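Rhamnosidase B (Bacillus sp., PDB 2OKX) probably hydrolyses terminal alpha-L-rhamnose residues from rhamnose-containing glycosides, as an alpha-L-rhamnosidase of glycoside hydrolase family 78. Local coordinates at residues T461-M471 / F505-N515; S141-G149 / T479-R487. All coordinates share one frame; numbering follows the deposited sequence.

Contact 1 of 2, residues T461-M471 / F505-N515; sequences TIIDAYGVEYM and FRYLFLTVRGN
Met471 lies over one face of the Tyr507 ring, with CG 3.6 Å from the ring centroid and only 6° off its normal, a CH-pi contact; Arg506 CG covers the opposite face. The Glu469 carbonyl sits at the ring edge, its O 3.5 Å from Tyr507 CE2. Met471 SD stays over the same face of Tyr507, a Met-aromatic contact, and the bend at chi3 (-63°) turns Met471 CE on to Phe509 CZ, 3.7 Å away. The Phe509 ring has Tyr466 O and Val468 CG2 at its edge, and its plane is inclined 35° to that of Tyr466, an oblique pair lying side by side.

The third flat group is the Arg513 guanidinium, with Thr511 CG2 against one face and Asp464 OD1 at its edge, in plane. Arg513 NE, at 2.7 Å, and Arg513 NH2, at 2.8 Å, both donate to Asp464 OD1, a side-on salt bridge to a single atom. OD1 offers NH2 its anti lone pair, whereas NE comes from above the carboxylate plane. Asp464 OD2 pairs with Arg487 and Arg513 NH1 with Asp436, a chain of alternating charges across neighbouring strands. A leucine in place of Arg513 would probably leave Asp464 OD1 and Asp436 without their cationic mate.

On the other face of the sheet, Ile463 CG2 meets Leu510 CD1 at 3.8 Å, and Gly467 passes beside Phe505, whose ring would collide with any CB there. Paired backbone N-H...O bonds run from Ile462-Arg513 to Val468-Tyr507. Val468 O accepts from both Arg506 N and Tyr507 N, marking a classic beta bulge at the end of this antiparallel ladder, within the concanavalin-like beta domain of the family 78 rhamnosidases.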
loop_
_atom_site.group_PDB
_atom_site.type_symbol
_atom_site.label_atom_id
_atom_site.label_comp_id
_atom_site.label_asym_id
_atom_site.label_seq_id
_atom_site.Cartn_x
_atom_site.Cartn_y
_atom_site.Cartn_z
ATOM N N THR A 461 -3.240 -29.372 -12.932
ATOM C CA THR A 461 -3.635 -28.184 -13.679
ATOM C C THR A 461 -3.145 -26.938 -12.941
ATOM O O THR A 461 -3.295 -26.822 -11.721
ATOM C CB THR A 461 -5.170 -28.103 -13.851
ATOM O OG1 THR A 461 -5.625 -29.221 -14.626
ATOM C CG2 THR A 461 -5.563 -26.813 -14.562
ATOM N N ILE A 462 -2.539 -26.021 -13.683
ATOM C CA ILE A 462 -2.032 -24.783 -13.098
ATOM C C ILE A 462 -3.052 -23.651 -13.210
ATOM O O ILE A 462 -3.590 -23.395 -14.289
ATOM C CB ILE A 462 -0.740 -24.322 -13.802
ATOM C CG1 ILE A 462 0.385 -25.327 -13.545
ATOM C CG2 ILE A 462 -0.343 -22.928 -13.310
ATOM C CD1 ILE A 462 1.640 -25.050 -14.370
ATOM N N ILE A 463 -3.313 -22.983 -12.091
ATOM C CA ILE A 463 -4.237 -21.855 -12.060
ATOM C C ILE A 463 -3.443 -20.618 -11.631
ATOM O O ILE A 463 -3.085 -20.478 -10.458
ATOM C CB ILE A 463 -5.391 -22.087 -11.053
ATOM C CG1 ILE A 463 -6.133 -23.389 -11.383
ATOM C CG2 ILE A 463 -6.371 -20.914 -11.103
ATOM C CD1 ILE A 463 -6.797 -23.399 -12.766
ATOM N N ASP A 464 -3.156 -19.738 -12.588
ATOM C CA ASP A 464 -2.403 -18.511 -12.329
ATOM C C ASP A 464 -3.324 -17.301 -12.203
ATOM O O ASP A 464 -4.241 -17.118 -13.010
ATOM C CB ASP A 464 -1.405 -18.252 -13.458
ATOM C CG ASP A 464 -0.174 -19.137 -13.369
ATOM O OD1 ASP A 464 0.662 -19.074 -14.291
ATOM O OD2 ASP A 464 -0.040 -19.881 -12.376
ATOM N N ALA A 465 -3.070 -16.476 -11.191
ATOM C CA ALA A 465 -3.867 -15.282 -10.955
ATOM C C ALA A 465 -2.946 -14.071 -10.906
ATOM O O ALA A 465 -1.907 -14.099 -10.249
ATOM C CB ALA A 465 -4.630 -15.412 -9.647
ATOM N N TYR A 466 -3.334 -13.014 -11.612
ATOM C CA TYR A 466 -2.553 -11.785 -11.673
ATOM C C TYR A 466 -3.505 -10.591 -11.792
ATOM O O TYR A 466 -4.284 -10.504 -12.735
ATOM C CB TYR A 466 -1.608 -11.858 -12.876
ATOM C CG TYR A 466 -0.950 -10.557 -13.276
ATOM C CD1 TYR A 466 -0.346 -9.726 -12.329
ATOM C CD2 TYR A 466 -0.891 -10.178 -14.618
ATOM C CE1 TYR A 466 0.303 -8.547 -12.711
ATOM C CE2 TYR A 466 -0.245 -9.012 -15.009
ATOM C CZ TYR A 466 0.352 -8.203 -14.053
ATOM O OH TYR A 466 1.026 -7.074 -14.456
ATOM N N GLY A 467 -3.440 -9.677 -10.829
ATOM C CA GLY A 467 -4.327 -8.528 -10.854
ATOM C C GLY A 467 -3.695 -7.207 -11.252
ATOM O O GLY A 467 -2.620 -6.850 -10.771
ATOM N N VAL A 468 -4.360 -6.484 -12.148
ATOM C CA VAL A 468 -3.873 -5.176 -12.573
ATOM C C VAL A 468 -4.986 -4.162 -12.333
ATOM O O VAL A 468 -6.143 -4.538 -12.145
ATOM C CB VAL A 468 -3.450 -5.160 -14.063
ATOM C CG1 VAL A 468 -2.337 -6.176 -14.291
ATOM C CG2 VAL A 468 -4.637 -5.452 -14.966
ATOM N N GLU A 469 -4.628 -2.881 -12.328
ATOM C CA GLU A 469 -5.592 -1.809 -12.085
ATOM C C GLU A 469 -6.129 -1.168 -13.354
ATOM O O GLU A 469 -7.258 -0.675 -13.377
ATOM C CB GLU A 469 -4.945 -0.674 -11.291
ATOM C CG GLU A 469 -4.298 -1.038 -9.990
ATOM C CD GLU A 469 -3.843 0.202 -9.249
ATOM O OE1 GLU A 469 -2.953 0.914 -9.759
ATOM O OE2 GLU A 469 -4.386 0.472 -8.161
ATOM N N TYR A 470 -5.305 -1.163 -14.394
ATOM C CA TYR A 470 -5.660 -0.494 -15.630
ATOM C C TYR A 470 -5.291 -1.197 -16.929
ATOM O O TYR A 470 -4.210 -1.766 -17.065
ATOM C CB TYR A 470 -5.004 0.899 -15.618
ATOM C CG TYR A 470 -5.333 1.773 -16.804
ATOM C CD1 TYR A 470 -4.539 1.766 -17.954
ATOM C CD2 TYR A 470 -6.464 2.590 -16.791
ATOM C CE1 TYR A 470 -4.868 2.550 -19.062
ATOM C CE2 TYR A 470 -6.800 3.371 -17.888
ATOM C CZ TYR A 470 -6.003 3.349 -19.018
ATOM O OH TYR A 470 -6.352 4.128 -20.098
ATOM N N MET A 471 -6.212 -1.142 -17.881
ATOM C CA MET A 471 -5.995 -1.683 -19.210
ATOM C C MET A 471 -6.991 -1.018 -20.145
ATOM O O MET A 471 -8.109 -0.673 -19.742
ATOM C CB MET A 471 -6.094 -3.223 -19.232
ATOM C CG MET A 471 -7.358 -3.858 -18.730
ATOM S SD MET A 471 -7.082 -5.646 -18.395
ATOM C CE MET A 471 -6.671 -6.255 -20.034
ATOM N N PHE A 505 -6.776 -4.579 -7.110
ATOM C CA PHE A 505 -6.781 -4.600 -8.568
ATOM C C PHE A 505 -8.216 -4.487 -9.071
ATOM O O PHE A 505 -9.163 -4.560 -8.290
ATOM C CB PHE A 505 -6.199 -5.933 -9.054
ATOM C CG PHE A 505 -7.016 -7.128 -8.637
ATOM C CD1 PHE A 505 -8.023 -7.623 -9.461
ATOM C CD2 PHE A 505 -6.822 -7.720 -7.392
ATOM C CE1 PHE A 505 -8.828 -8.687 -9.052
ATOM C CE2 PHE A 505 -7.624 -8.787 -6.969
ATOM C CZ PHE A 505 -8.630 -9.271 -7.801
ATOM N N ARG A 506 -8.370 -4.296 -10.375
ATOM C CA ARG A 506 -9.696 -4.250 -10.970
ATOM C C ARG A 506 -9.847 -5.425 -11.932
ATOM O O ARG A 506 -10.893 -6.062 -11.979
ATOM C CB ARG A 506 -9.942 -2.945 -11.745
ATOM C CG ARG A 506 -11.184 -3.050 -12.629
ATOM C CD ARG A 506 -11.695 -1.730 -13.220
ATOM N NE ARG A 506 -12.772 -2.007 -14.173
ATOM C CZ ARG A 506 -13.398 -1.095 -14.917
ATOM N NH1 ARG A 506 -13.079 0.189 -14.833
ATOM N NH2 ARG A 506 -14.331 -1.479 -15.781
ATOM N N TYR A 507 -8.794 -5.707 -12.694
ATOM C CA TYR A 507 -8.826 -6.785 -13.683
ATOM C C TYR A 507 -7.966 -7.960 -13.245
ATOM O O TYR A 507 -6.825 -7.777 -12.837
ATOM C CB TYR A 507 -8.310 -6.274 -15.029
ATOM C CG TYR A 507 -8.994 -5.009 -15.494
ATOM C CD1 TYR A 507 -10.171 -5.060 -16.250
ATOM C CD2 TYR A 507 -8.465 -3.761 -15.178
ATOM C CE1 TYR A 507 -10.799 -3.888 -16.685
ATOM C CE2 TYR A 507 -9.082 -2.588 -15.604
ATOM C CZ TYR A 507 -10.243 -2.658 -16.358
ATOM O OH TYR A 507 -10.821 -1.493 -16.804
ATOM N N LEU A 508 -8.514 -9.166 -13.342
ATOM C CA LEU A 508 -7.776 -10.357 -12.955
ATOM C C LEU A 508 -7.484 -11.256 -14.146
ATOM O O LEU A 508 -8.395 -11.708 -14.844
ATOM C CB LEU A 508 -8.560 -11.157 -11.912
ATOM C CG LEU A 508 -7.864 -12.405 -11.351
ATOM C CD1 LEU A 508 -6.694 -11.989 -10.466
ATOM C CD2 LEU A 508 -8.855 -13.227 -10.541
ATOM N N PHE A 509 -6.205 -11.496 -14.395
ATOM C CA PHE A 509 -5.820 -12.399 -15.468
ATOM C C PHE A 509 -5.810 -13.773 -14.813
ATOM O O PHE A 509 -5.004 -14.027 -13.919
ATOM C CB PHE A 509 -4.417 -12.079 -15.995
ATOM C CG PHE A 509 -4.372 -10.907 -16.931
ATOM C CD1 PHE A 509 -4.469 -9.605 -16.451
ATOM C CD2 PHE A 509 -4.237 -11.108 -18.302
ATOM C CE1 PHE A 509 -4.434 -8.515 -17.328
ATOM C CE2 PHE A 509 -4.201 -10.029 -19.186
ATOM C CZ PHE A 509 -4.300 -8.730 -18.697
ATOM N N LEU A 510 -6.722 -14.647 -15.232
ATOM C CA LEU A 510 -6.788 -15.993 -14.676
ATOM C C LEU A 510 -6.365 -16.903 -15.816
ATOM O O LEU A 510 -7.084 -17.044 -16.802
ATOM C CB LEU A 510 -8.216 -16.324 -14.224
ATOM C CG LEU A 510 -8.371 -17.645 -13.463
ATOM C CD1 LEU A 510 -7.687 -17.535 -12.105
ATOM C CD2 LEU A 510 -9.841 -17.972 -13.286
ATOM N N THR A 511 -5.188 -17.506 -15.689
ATOM C CA THR A 511 -4.674 -18.355 -16.754
ATOM C C THR A 511 -4.556 -19.817 -16.336
ATOM O O THR A 511 -3.912 -20.147 -15.336
ATOM C CB THR A 511 -3.319 -17.814 -17.241
ATOM O OG1 THR A 511 -3.440 -16.404 -17.477
ATOM C CG2 THR A 511 -2.904 -18.480 -18.537
ATOM N N VAL A 512 -5.202 -20.683 -17.116
ATOM C CA VAL A 512 -5.227 -22.119 -16.852
ATOM C C VAL A 512 -4.247 -22.824 -17.783
ATOM O O VAL A 512 -4.323 -22.668 -19.002
ATOM C CB VAL A 512 -6.651 -22.681 -17.077
ATOM C CG1 VAL A 512 -6.709 -24.157 -16.687
ATOM C CG2 VAL A 512 -7.658 -21.870 -16.263
ATOM N N ARG A 513 -3.335 -23.599 -17.203
ATOM C CA ARG A 513 -2.318 -24.303 -17.984
ATOM C C ARG A 513 -2.154 -25.789 -17.629
ATOM O O ARG A 513 -2.462 -26.218 -16.519
ATOM C CB ARG A 513 -0.950 -23.635 -17.790
ATOM C CG ARG A 513 -0.959 -22.129 -17.514
ATOM C CD ARG A 513 0.470 -21.646 -17.247
ATOM N NE ARG A 513 0.539 -20.285 -16.712
ATOM C CZ ARG A 513 0.546 -19.181 -17.453
ATOM N NH1 ARG A 513 0.489 -19.257 -18.776
ATOM N NH2 ARG A 513 0.614 -17.996 -16.862
ATOM N N GLY A 514 -1.644 -26.553 -18.593
ATOM C CA GLY A 514 -1.367 -27.969 -18.396
ATOM C C GLY A 514 -2.494 -28.948 -18.128
ATOM O O GLY A 514 -2.239 -30.071 -17.685
ATOM N N ASN A 515 -3.733 -28.553 -18.389
ATOM C CA ASN A 515 -4.857 -29.452 -18.161
ATOM C C ASN A 515 -5.148 -30.208 -19.447
ATOM O O ASN A 515 -5.165 -29.621 -20.526
ATOM C CB ASN A 515 -6.095 -28.662 -17.744
ATOM C CG ASN A 515 -6.463 -27.609 -18.754
ATOM O OD1 ASN A 515 -5.655 -26.738 -19.071
ATOM N ND2 ASN A 515 -7.683 -27.683 -19.276
HETATM O O HOH W 1 -3.616 -31.600 -15.748
HETATM O O HOH W 2 -9.008 0.439 -16.915
#

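Contact 2 of 2, residues S141-G149 / T479-R487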
loop_
_atom_site.group_PDB
_atom_site.type_symbol
_atom_site.label_atom_id
_atom_site.label_comp_id
_atom_site.label_asym_id
_atom_site.label_seq_id
_atom_site.Cartn_x
_atom_site.Cartn_y
_atom_site.Cartn_z
ATOM N N SER A 141 8.491 -18.882 -3.208
ATOM C CA SER A 141 7.637 -18.064 -4.070
ATOM C C SER A 141 8.144 -16.617 -4.093
ATOM O O SER A 141 8.866 -16.186 -3.192
ATOM C CB SER A 141 6.173 -18.131 -3.607
ATOM O OG SER A 141 5.989 -17.504 -2.356
ATOM N N PRO A 142 7.769 -15.848 -5.125
ATOM C CA PRO A 142 8.209 -14.455 -5.256
ATOM C C PRO A 142 7.895 -13.499 -4.111
ATOM O O PRO A 142 6.826 -13.564 -3.498
ATOM C CB PRO A 142 7.537 -13.997 -6.555
ATOM C CG PRO A 142 7.341 -15.267 -7.319
ATOM C CD PRO A 142 6.882 -16.213 -6.243
ATOM N N ARG A 143 8.846 -12.613 -3.828
ATOM C CA ARG A 143 8.639 -11.587 -2.823
ATOM C C ARG A 143 7.640 -10.708 -3.570
ATOM O O ARG A 143 7.830 -10.413 -4.751
ATOM C CB ARG A 143 9.939 -10.820 -2.558
ATOM C CG ARG A 143 9.790 -9.623 -1.624
ATOM C CD ARG A 143 9.434 -10.036 -0.204
ATOM N NE ARG A 143 9.007 -8.880 0.582
ATOM C CZ ARG A 143 9.818 -7.931 1.040
ATOM N NH1 ARG A 143 11.124 -7.988 0.810
ATOM N NH2 ARG A 143 9.315 -6.898 1.703
ATOM N N MET A 144 6.572 -10.307 -2.897
ATOM C CA MET A 144 5.537 -9.500 -3.535
ATOM C C MET A 144 6.006 -8.109 -3.947
ATOM O O MET A 144 5.824 -7.698 -5.093
ATOM C CB MET A 144 4.337 -9.386 -2.602
ATOM C CG MET A 144 3.076 -8.838 -3.247
ATOM S SD MET A 144 1.690 -9.133 -2.141
ATOM C CE MET A 144 0.475 -7.918 -2.752
ATOM N N ALA A 145 6.607 -7.391 -3.007
ATOM C CA ALA A 145 7.093 -6.042 -3.262
ATOM C C ALA A 145 7.997 -5.631 -2.114
ATOM O O ALA A 145 7.978 -6.257 -1.049
ATOM C CB ALA A 145 5.910 -5.071 -3.368
ATOM N N CYS A 146 8.778 -4.577 -2.314
ATOM C CA CYS A 146 9.665 -4.127 -1.249
ATOM C C CYS A 146 8.854 -3.755 -0.012
ATOM O O CYS A 146 9.352 -3.836 1.111
ATOM C CB CYS A 146 10.508 -2.928 -1.708
ATOM S SG CYS A 146 9.587 -1.406 -2.092
ATOM N N GLN A 147 7.593 -3.378 -0.219
ATOM C CA GLN A 147 6.727 -2.970 0.885
ATOM C C GLN A 147 5.939 -4.095 1.539
ATOM O O GLN A 147 5.538 -3.979 2.699
ATOM C CB GLN A 147 5.704 -1.915 0.415
ATOM C CG GLN A 147 6.276 -0.714 -0.340
ATOM C CD GLN A 147 6.316 -0.932 -1.839
ATOM O OE1 GLN A 147 6.119 -2.049 -2.318
ATOM N NE2 GLN A 147 6.581 0.136 -2.590
ATOM N N GLN A 148 5.730 -5.189 0.815
ATOM C CA GLN A 148 4.889 -6.258 1.336
ATOM C C GLN A 148 5.493 -7.638 1.592
ATOM O O GLN A 148 6.702 -7.787 1.742
ATOM C CB GLN A 148 3.676 -6.382 0.412
ATOM C CG GLN A 148 3.171 -5.021 -0.085
ATOM C CD GLN A 148 1.707 -5.050 -0.472
ATOM O OE1 GLN A 148 1.311 -4.548 -1.531
ATOM N NE2 GLN A 148 0.891 -5.635 0.389
ATOM N N GLY A 149 4.619 -8.642 1.650
ATOM C CA GLY A 149 5.050 -10.006 1.905
ATOM C C GLY A 149 5.419 -10.804 0.670
ATOM O O GLY A 149 6.308 -10.414 -0.084
ATOM N N THR A 479 1.835 -4.184 -13.287
ATOM C CA THR A 479 2.237 -3.685 -11.985
ATOM C C THR A 479 3.730 -3.891 -11.719
ATOM O O THR A 479 4.111 -4.572 -10.769
ATOM C CB THR A 479 1.402 -4.359 -10.863
ATOM O OG1 THR A 479 1.590 -5.777 -10.898
ATOM C CG2 THR A 479 -0.083 -4.071 -11.063
ATOM N N TYR A 480 4.572 -3.297 -12.565
ATOM C CA TYR A 480 6.025 -3.409 -12.406
ATOM C C TYR A 480 6.363 -3.040 -10.969
ATOM O O TYR A 480 5.938 -1.991 -10.480
ATOM C CB TYR A 480 6.752 -2.452 -13.355
ATOM C CG TYR A 480 6.390 -2.628 -14.810
ATOM C CD1 TYR A 480 6.756 -3.778 -15.512
ATOM C CD2 TYR A 480 5.660 -1.650 -15.480
ATOM C CE1 TYR A 480 6.402 -3.948 -16.850
ATOM C CE2 TYR A 480 5.300 -1.809 -16.810
ATOM C CZ TYR A 480 5.671 -2.957 -17.491
ATOM O OH TYR A 480 5.300 -3.105 -18.808
ATOM N N GLY A 481 7.124 -3.902 -10.299
ATOM C CA GLY A 481 7.490 -3.653 -8.916
ATOM C C GLY A 481 6.541 -4.345 -7.953
ATOM O O GLY A 481 6.717 -4.284 -6.730
ATOM N N LEU A 482 5.536 -5.014 -8.508
ATOM C CA LEU A 482 4.542 -5.711 -7.698
ATOM C C LEU A 482 4.127 -7.043 -8.306
ATOM O O LEU A 482 3.419 -7.078 -9.313
ATOM C CB LEU A 482 3.293 -4.839 -7.534
ATOM C CG LEU A 482 2.094 -5.472 -6.826
ATOM C CD1 LEU A 482 2.392 -5.597 -5.330
ATOM C CD2 LEU A 482 0.851 -4.616 -7.053
ATOM N N ASP A 483 4.577 -8.137 -7.703
ATOM C CA ASP A 483 4.189 -9.460 -8.177
ATOM C C ASP A 483 2.821 -9.715 -7.554
ATOM O O ASP A 483 2.696 -10.429 -6.559
ATOM C CB ASP A 483 5.195 -10.511 -7.710
ATOM C CG ASP A 483 6.387 -10.623 -8.634
ATOM O OD1 ASP A 483 7.174 -9.656 -8.727
ATOM O OD2 ASP A 483 6.530 -11.687 -9.275
ATOM N N ASN A 484 1.803 -9.098 -8.147
ATOM C CA ASN A 484 0.417 -9.178 -7.679
ATOM C C ASN A 484 -0.181 -10.497 -8.151
ATOM O O ASN A 484 -1.181 -10.521 -8.873
ATOM C CB ASN A 484 -0.358 -8.002 -8.276
ATOM C CG ASN A 484 -1.381 -7.440 -7.328
ATOM O OD1 ASN A 484 -1.266 -7.596 -6.114
ATOM N ND2 ASN A 484 -2.379 -6.753 -7.876
ATOM N N THR A 485 0.410 -11.595 -7.694
ATOM C CA THR A 485 0.009 -12.907 -8.171
ATOM C C THR A 485 0.057 -14.064 -7.180
ATOM O O THR A 485 0.501 -13.935 -6.045
ATOM C CB THR A 485 0.956 -13.334 -9.294
ATOM O OG1 THR A 485 2.257 -13.544 -8.727
ATOM C CG2 THR A 485 1.079 -12.253 -10.360
ATOM N N PHE A 486 -0.411 -15.208 -7.672
ATOM C CA PHE A 486 -0.347 -16.470 -6.957
ATOM C C PHE A 486 -0.529 -17.571 -7.992
ATOM O O PHE A 486 -1.111 -17.353 -9.059
ATOM C CB PHE A 486 -1.382 -16.573 -5.812
ATOM C CG PHE A 486 -2.795 -16.896 -6.241
ATOM C CD1 PHE A 486 -3.833 -16.018 -5.941
ATOM C CD2 PHE A 486 -3.105 -18.104 -6.869
ATOM C CE1 PHE A 486 -5.155 -16.335 -6.254
ATOM C CE2 PHE A 486 -4.425 -18.429 -7.186
ATOM C CZ PHE A 486 -5.450 -17.543 -6.878
ATOM N N ARG A 487 0.043 -18.732 -7.711
ATOM C CA ARG A 487 -0.110 -19.875 -8.592
ATOM C C ARG A 487 -0.675 -20.980 -7.728
ATOM O O ARG A 487 -0.205 -21.212 -6.613
ATOM C CB ARG A 487 1.222 -20.331 -9.192
ATOM C CG ARG A 487 1.141 -21.742 -9.798
ATOM C CD ARG A 487 2.308 -22.036 -10.715
ATOM N NE ARG A 487 2.247 -21.234 -11.930
ATOM C CZ ARG A 487 3.164 -21.260 -12.890
ATOM N NH1 ARG A 487 4.222 -22.055 -12.776
ATOM N NH2 ARG A 487 3.023 -20.496 -13.965
HETATM O O HOH W 3 7.970 -8.022 -6.684
HETATM O O HOH W 4 8.843 -3.579 -5.148
#
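Met144, Asp483 and Leu482 bury the most surface in this contact, and they meet through one backbone bond flanked by apolar and water-mediated contacts. Asp483 N donates to Met144 O at 2.9 Å; the N-H...O angle of 161° and a donor lying in the carbonyl plane make it a well-formed bond. Leu482 CA adds a CA-H...O contact to the same oxygen. A water lies within hydrogen-bonding distance of both Met144 O and Asp483 OD1, though with further acceptors near it, it need not serve both at once.

The Met144 side chain runs extended, with CG anti to the backbone N (chi1 -167°), and lies alongside Leu482, pointing the same way. Leu482 CD1 is the branch that touches: it rests 3.9 Å from Met144 CG and 4.0 Å from Met144 CE, so this one methyl packs against both carbons of the methionine. Leu482 CD1 also lies 4.1 Å from Ala145 CB. The methionine's terminal methyl ends beside Asn484 OD1, while Asn484 ND2 is directed to Gly467 O on the adjoining strand.

Asp483 crosses Pro142 at about a right angle, its OD2 3.7 Å from Pro142 CB. The other oxygen, OD1, also accepts from His315, which ties the carboxylate to a third part of the chain. Gly481 O points into the same interface, 3.5 Å from Ala145 CB, and a second water links it to Cys146 N.

Both partners are shaped by local bonds. Arg143 NE and NH2 both clasp Gln148 O, holding the 141-149 loop curled, and Met144 N bonds to Gly149 O. Across from it, a type II beta turn spans Thr479 to Leu482, with Gly481 at positive phi, followed by inverse gamma turns centred on Asp483 and Asn484. This is loop-to-turn packing that joins the N-terminal and concanavalin-like regions of the rhamnosidase.

Overall arrangement
From the N terminus, the chain first supplies residues 141-149, in the loop between strands 130-133 and 153-155, and their partner 479-487 does not come until 330 residues later, so contact 2 closes a very long loop. Contact 1 begins at 461-471, before that loop is closed, and ends at 505-515, 34 residues on. The segments therefore alternate and the two contacts cross. Their centres are about 14 Å apart, and they meet where strand 485-489 pairs with strand 462-472 in one sheet. Contact 1 is internal to the concanavalin-like range; contact 2 ties that same range to the N-terminal one.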